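Polyketide cyclase / dehydrase and lipid transport (Nitrosospira multiformis, PDB 3P51) is of unknown function but, as a member of the Bet v 1-like polyketide cyclase and lipid-transport family, probably binds a hydrophobic ligand. Local coordinates at residues Pro2-Asn6 with Trp110-Ser116; Ala12-Val17 with Asp103-Phe107. One frame throughout, in Å; residues are numbered along the deposited sequence.

In the fold
Both interactions use strand 105-116, one near each end, and their centres lie about 25 Å apart. Interaction 1 joins the N-terminal strand 3-10 to the later part of 105-116, pairing the strands that come first and last along the chain, which are neighbours in the seven-stranded antiparallel sheet. Interaction 2 falls between the two halves of interaction 1 along the chain: it brings the start of helix 14-21, which follows strand 3-10, against the beginning of 105-116. Tyr5 and Phe107 touch, so the two regions meet on the sheet. Together they tie the N-terminal strand and helix to the last strand, consistent with the helix-grip architecture of the Bet v 1-like clan.

Interaction 1 of 2, residues Pro2-Asn6 with Trp110-Ser116; sequences PKVYN and WSGSWES
Pro2 lies over one face of the Trp114 indole, its CD 4.1 Å from the centroid of the five-membered ring in a CH-pi contact, while Pro2 CB touches Trp114 CZ2 at 3.8 Å. The indole is brought over the neighbouring strand because Trp114 CG stands between its own backbone N and carbonyl carbon (chi1 62°). At the far edge of the ring, near its plane, Val4 CG1 meets Trp114 CH2 at 3.9 Å. With an alanine at this tryptophan's position, Pro2 would probably lose the aromatic face it rests on and a gap would be likely to open beside Val4.

Main-chain bonding is antiparallel. Val4 with Gly112 and Asn6 with Trp110 are hydrogen-bonded pairs, and Trp114 N gives a further bond to Pro2 O at 3.0 Å. Gly112 suits its place because a beta carbon would crowd Val4 CG2. On the other face, Tyr5 belongs to a non-hydrogen-bonded pair with Ser111, whose small OG fits at the ring edge, 3.5 Å from Tyr5 CD1; the phenol OH is bonded to Glu109.

Strand 88-100 flanks 105-116 on its other side, bonding through Ser111, Ser113 and Glu115. Helix 120-139 covers the face carrying Val4, Asn6 and Trp110, where Asn126 and Arg130 bond the Asn6 amide, and Glu115 of a second subunit packs on Pro2 and Lys3.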
loop_
_atom_site.group_PDB
_atom_site.type_symbol
_atom_site.label_atom_id
_atom_site.label_comp_id
_atom_site.label_asym_id
_atom_site.label_seq_id
_atom_site.Cartn_x
_atom_site.Cartn_y
_atom_site.Cartn_z
ATOM N N PRO A 2 -11.866 -3.690 -16.173
ATOM C CA PRO A 2 -12.911 -3.283 -15.230
ATOM C C PRO A 2 -12.591 -3.785 -13.836
ATOM O O PRO A 2 -11.633 -4.535 -13.657
ATOM C CB PRO A 2 -14.148 -3.992 -15.765
ATOM C CG PRO A 2 -13.907 -4.036 -17.267
ATOM C CD PRO A 2 -12.421 -4.272 -17.407
ATOM N N LYS A 3 -13.389 -3.385 -12.856
ATOM C CA LYS A 3 -13.178 -3.856 -11.501
ATOM C C LYS A 3 -14.469 -3.893 -10.699
ATOM O O LYS A 3 -15.461 -3.253 -11.055
ATOM C CB LYS A 3 -12.133 -2.999 -10.801
ATOM C CG LYS A 3 -12.446 -1.522 -10.747
ATOM C CD LYS A 3 -11.235 -0.753 -10.219
ATOM C CE LYS A 3 -9.971 -1.144 -10.984
ATOM N NZ LYS A 3 -8.738 -0.492 -10.450
ATOM N N VAL A 4 -14.458 -4.669 -9.624
ATOM C CA VAL A 4 -15.585 -4.723 -8.707
ATOM C C VAL A 4 -15.069 -4.605 -7.284
ATOM O O VAL A 4 -13.907 -4.907 -7.008
ATOM C CB VAL A 4 -16.367 -6.029 -8.854
ATOM C CG1 VAL A 4 -17.083 -6.061 -10.207
ATOM C CG2 VAL A 4 -15.428 -7.231 -8.688
ATOM N N TYR A 5 -15.926 -4.154 -6.381
ATOM C CA TYR A 5 -15.543 -4.053 -4.980
ATOM C C TYR A 5 -16.759 -4.321 -4.133
ATOM O O TYR A 5 -17.775 -3.647 -4.281
ATOM C CB TYR A 5 -15.000 -2.659 -4.660
ATOM C CG TYR A 5 -14.660 -2.487 -3.185
ATOM C CD1 TYR A 5 -13.401 -2.838 -2.699
ATOM C CD2 TYR A 5 -15.596 -1.987 -2.287
ATOM C CE1 TYR A 5 -13.076 -2.685 -1.349
ATOM C CE2 TYR A 5 -15.290 -1.830 -0.940
ATOM C CZ TYR A 5 -14.026 -2.182 -0.476
ATOM O OH TYR A 5 -13.707 -2.042 0.861
ATOM N N ASN A 6 -16.666 -5.316 -3.260
ATOM C CA ASN A 6 -17.767 -5.627 -2.358
ATOM C C ASN A 6 -17.277 -5.870 -0.943
ATOM O O ASN A 6 -16.199 -6.438 -0.738
ATOM C CB ASN A 6 -18.527 -6.844 -2.853
ATOM C CG ASN A 6 -19.208 -6.595 -4.181
ATOM O OD1 ASN A 6 -20.335 -6.094 -4.230
ATOM N ND2 ASN A 6 -18.524 -6.933 -5.268
ATOM N N TRP A 110 -13.586 -7.532 -0.660
ATOM C CA TRP A 110 -13.152 -8.373 -1.765
ATOM C C TRP A 110 -13.135 -7.521 -3.024
ATOM O O TRP A 110 -14.168 -6.979 -3.422
ATOM C CB TRP A 110 -14.105 -9.555 -1.929
ATOM C CG TRP A 110 -13.453 -10.805 -2.445
ATOM C CD1 TRP A 110 -12.429 -10.892 -3.347
ATOM C CD2 TRP A 110 -13.779 -12.150 -2.076
ATOM N NE1 TRP A 110 -12.110 -12.212 -3.573
ATOM C CE2 TRP A 110 -12.922 -13.003 -2.802
ATOM C CE3 TRP A 110 -14.723 -12.716 -1.211
ATOM C CZ2 TRP A 110 -12.973 -14.395 -2.683
ATOM C CZ3 TRP A 110 -14.769 -14.098 -1.086
ATOM C CH2 TRP A 110 -13.903 -14.920 -1.827
ATOM N N SER A 111 -11.957 -7.391 -3.627
ATOM C CA SER A 111 -11.778 -6.634 -4.859
ATOM C C SER A 111 -11.438 -7.563 -6.019
ATOM O O SER A 111 -10.793 -8.599 -5.842
ATOM C CB SER A 111 -10.631 -5.622 -4.716
ATOM O OG SER A 111 -10.671 -4.937 -3.475
ATOM N N GLY A 112 -11.855 -7.167 -7.215
ATOM C CA GLY A 112 -11.511 -7.898 -8.415
ATOM C C GLY A 112 -11.189 -6.892 -9.487
ATOM O O GLY A 112 -11.834 -5.850 -9.588
ATOM N N SER A 113 -10.177 -7.178 -10.287
ATOM C CA SER A 113 -9.888 -6.315 -11.416
ATOM C C SER A 113 -9.318 -7.128 -12.552
ATOM O O SER A 113 -8.654 -8.148 -12.332
ATOM C CB SER A 113 -8.943 -5.179 -11.003
ATOM O OG SER A 113 -7.693 -5.697 -10.569
ATOM N N TRP A 114 -9.591 -6.679 -13.772
ATOM C CA TRP A 114 -9.158 -7.396 -14.954
ATOM C C TRP A 114 -9.142 -6.472 -16.153
ATOM O O TRP A 114 -9.593 -5.332 -16.066
ATOM C CB TRP A 114 -10.069 -8.600 -15.212
ATOM C CG TRP A 114 -11.502 -8.261 -15.481
ATOM C CD1 TRP A 114 -12.097 -8.148 -16.697
ATOM C CD2 TRP A 114 -12.525 -8.013 -14.505
ATOM N NE1 TRP A 114 -13.432 -7.842 -16.548
ATOM C CE2 TRP A 114 -13.717 -7.756 -15.211
ATOM C CE3 TRP A 114 -12.548 -7.995 -13.112
ATOM C CZ2 TRP A 114 -14.920 -7.475 -14.564
ATOM C CZ3 TRP A 114 -13.745 -7.708 -12.467
ATOM C CH2 TRP A 114 -14.913 -7.457 -13.195
ATOM N N GLU A 115 -8.595 -6.964 -17.262
ATOM C CA GLU A 115 -8.613 -6.250 -18.528
ATOM C C GLU A 115 -9.573 -6.963 -19.459
ATOM O O GLU A 115 -9.678 -8.196 -19.443
ATOM C CB GLU A 115 -7.216 -6.222 -19.171
ATOM C CG GLU A 115 -6.119 -5.653 -18.245
ATOM C CD GLU A 115 -6.184 -4.133 -18.124
ATOM O OE1 GLU A 115 -6.750 -3.481 -19.027
ATOM O OE2 GLU A 115 -5.660 -3.585 -17.135
ATOM N N SER A 116 -10.263 -6.185 -20.283
ATOM C CA SER A 116 -11.279 -6.739 -21.158
ATOM C C SER A 116 -11.727 -5.692 -22.154
ATOM O O SER A 116 -11.662 -4.490 -21.879
ATOM C CB SER A 116 -12.490 -7.189 -20.342
ATOM O OG SER A 116 -13.503 -7.698 -21.200
#

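Interaction 2 of 2, residues Ala12-Val17 with Asp103-Phe107; sequences APVERV and DDTTF
Thr106 OG1 gives a hydrogen bond of 2.8 Å to Ala12 O, approaching it 30° out of the carbonyl plane. This is the dense side of the contact. Placed opposite its own carbonyl carbon (chi1 -60°), the hydroxyl also packs against Val14 CA at 3.1 Å and Val17 CG2 at 3.3 Å. Thr106 and Val17 reach toward each other tip to tip, whereas Val14 crosses Thr106 at about a right angle. Threonine suits this buried position by combining a donor for a main-chain carbonyl with a methyl for the valines, and Leu97 of strand 88-100 packs against both Thr106 and Val17.

The side at Asp104 is looser and hydrated. Pro13 CB lies 3.4 Å from Asp104 OD2, and Pro13 CA makes a C-H...O contact with Asp104 O. The same carboxylate oxygen receives hydrogen bonds from two waters: one also accepts from Val14 N, at 2.9 Å, and donates to Thr105 O, while the other donates to Glu15 OE1. Pro13 occupies the N-cap position, a place where its lack of an N-H costs no helix bond. Asp104 belongs to a G1 beta bulge, with Thr105, opposite Val100.

The chemistry is thus divided: a direct hydroxyl bond satisfies a carbonyl within the apolar part, while water links the first turn of the helix to the strand and probably softens repulsion between Asp104 and Glu15, Arg145 adding a long, weak ion pair at Asp104 OD1.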
loop_
_atom_site.group_PDB
_atom_site.type_symbol
_atom_site.label_atom_id
_atom_site.label_comp_id
_atom_site.label_asym_id
_atom_site.label_seq_id
_atom_site.Cartn_x
_atom_site.Cartn_y
_atom_site.Cartn_z
ATOM N N ALA A 12 -18.220 -11.286 14.258
ATOM C CA ALA A 12 -17.303 -12.213 14.902
ATOM C C ALA A 12 -15.931 -11.555 14.948
ATOM O O ALA A 12 -15.624 -10.694 14.123
ATOM C CB ALA A 12 -17.236 -13.507 14.134
ATOM N N PRO A 13 -15.107 -11.945 15.925
ATOM C CA PRO A 13 -13.789 -11.319 16.037
ATOM C C PRO A 13 -12.914 -11.692 14.853
ATOM O O PRO A 13 -13.091 -12.758 14.259
ATOM C CB PRO A 13 -13.235 -11.867 17.360
ATOM C CG PRO A 13 -14.062 -13.047 17.697
ATOM C CD PRO A 13 -15.391 -12.881 17.028
ATOM N N VAL A 14 -11.992 -10.804 14.499
ATOM C CA VAL A 14 -11.207 -10.967 13.280
ATOM C C VAL A 14 -10.370 -12.248 13.299
ATOM O O VAL A 14 -10.181 -12.871 12.258
ATOM C CB VAL A 14 -10.320 -9.731 13.011
ATOM C CG1 VAL A 14 -9.178 -9.658 14.025
ATOM C CG2 VAL A 14 -9.783 -9.733 11.577
ATOM N N GLU A 15 -9.874 -12.639 14.473
ATOM C CA GLU A 15 -9.085 -13.870 14.597
ATOM C C GLU A 15 -9.897 -15.095 14.195
ATOM O O GLU A 15 -9.372 -16.038 13.601
ATOM C CB GLU A 15 -8.576 -14.063 16.022
ATOM C CG GLU A 15 -7.530 -13.050 16.491
ATOM C CD GLU A 15 -8.133 -11.734 16.966
ATOM O OE1 GLU A 15 -9.372 -11.675 17.162
ATOM O OE2 GLU A 15 -7.360 -10.762 17.144
ATOM N N ARG A 16 -11.179 -15.085 14.536
ATOM C CA ARG A 16 -12.063 -16.194 14.197
ATOM C C ARG A 16 -12.391 -16.219 12.707
ATOM O O ARG A 16 -12.384 -17.282 12.063
ATOM C CB ARG A 16 -13.347 -16.093 15.018
ATOM C CG ARG A 16 -14.235 -17.311 14.957
ATOM C CD ARG A 16 -14.887 -17.535 16.307
ATOM N NE ARG A 16 -15.934 -18.549 16.246
ATOM C CZ ARG A 16 -17.226 -18.276 16.102
ATOM N NH1 ARG A 16 -17.636 -17.017 16.001
ATOM N NH2 ARG A 16 -18.112 -19.263 16.059
ATOM N N VAL A 17 -12.697 -15.054 12.152
ATOM C CA VAL A 17 -12.995 -14.990 10.726
ATOM C C VAL A 17 -11.773 -15.410 9.923
ATOM O O VAL A 17 -11.881 -16.200 8.992
ATOM C CB VAL A 17 -13.446 -13.593 10.280
ATOM C CG1 VAL A 17 -13.799 -13.628 8.812
ATOM C CG2 VAL A 17 -14.657 -13.131 11.097
ATOM N N ASP A 103 -16.471 -2.927 18.655
ATOM C CA ASP A 103 -17.302 -4.046 19.096
ATOM C C ASP A 103 -16.718 -5.402 18.717
ATOM O O ASP A 103 -17.400 -6.425 18.788
ATOM C CB ASP A 103 -18.718 -3.923 18.547
ATOM C CG ASP A 103 -18.747 -3.876 17.042
ATOM O OD1 ASP A 103 -17.670 -4.014 16.432
ATOM O OD2 ASP A 103 -19.843 -3.714 16.466
ATOM N N ASP A 104 -15.454 -5.414 18.318
ATOM C CA ASP A 104 -14.757 -6.672 18.097
ATOM C C ASP A 104 -15.419 -7.478 16.992
ATOM O O ASP A 104 -15.605 -8.686 17.118
ATOM C CB ASP A 104 -14.723 -7.479 19.402
ATOM C CG ASP A 104 -13.685 -8.587 19.382
ATOM O OD1 ASP A 104 -13.690 -9.430 20.308
ATOM O OD2 ASP A 104 -12.871 -8.622 18.433
ATOM N N THR A 105 -15.785 -6.806 15.905
ATOM C CA THR A 105 -16.310 -7.499 14.742
ATOM C C THR A 105 -15.288 -7.439 13.606
ATOM O O THR A 105 -14.132 -7.044 13.813
ATOM C CB THR A 105 -17.688 -6.940 14.325
ATOM O OG1 THR A 105 -17.588 -5.535 14.081
ATOM C CG2 THR A 105 -18.696 -7.159 15.445
ATOM N N THR A 106 -15.710 -7.836 12.411
ATOM C CA THR A 106 -14.800 -7.948 11.273
ATOM C C THR A 106 -15.361 -7.295 10.018
ATOM O O THR A 106 -16.495 -7.551 9.633
ATOM C CB THR A 106 -14.486 -9.419 10.949
ATOM O OG1 THR A 106 -13.874 -10.036 12.083
ATOM C CG2 THR A 106 -13.545 -9.520 9.773
ATOM N N PHE A 107 -14.553 -6.438 9.404
ATOM C CA PHE A 107 -14.832 -5.875 8.089
ATOM C C PHE A 107 -14.170 -6.787 7.067
ATOM O O PHE A 107 -13.008 -7.150 7.222
ATOM C CB PHE A 107 -14.237 -4.462 8.005
ATOM C CG PHE A 107 -14.337 -3.825 6.646
ATOM C CD1 PHE A 107 -15.524 -3.255 6.220
ATOM C CD2 PHE A 107 -13.232 -3.781 5.800
ATOM C CE1 PHE A 107 -15.621 -2.658 4.966
ATOM C CE2 PHE A 107 -13.315 -3.189 4.545
ATOM C CZ PHE A 107 -14.514 -2.619 4.127
HETATM O O HOH W 1 -12.249 -8.082 15.594
HETATM O O HOH W 2 -10.180 -9.473 18.553
#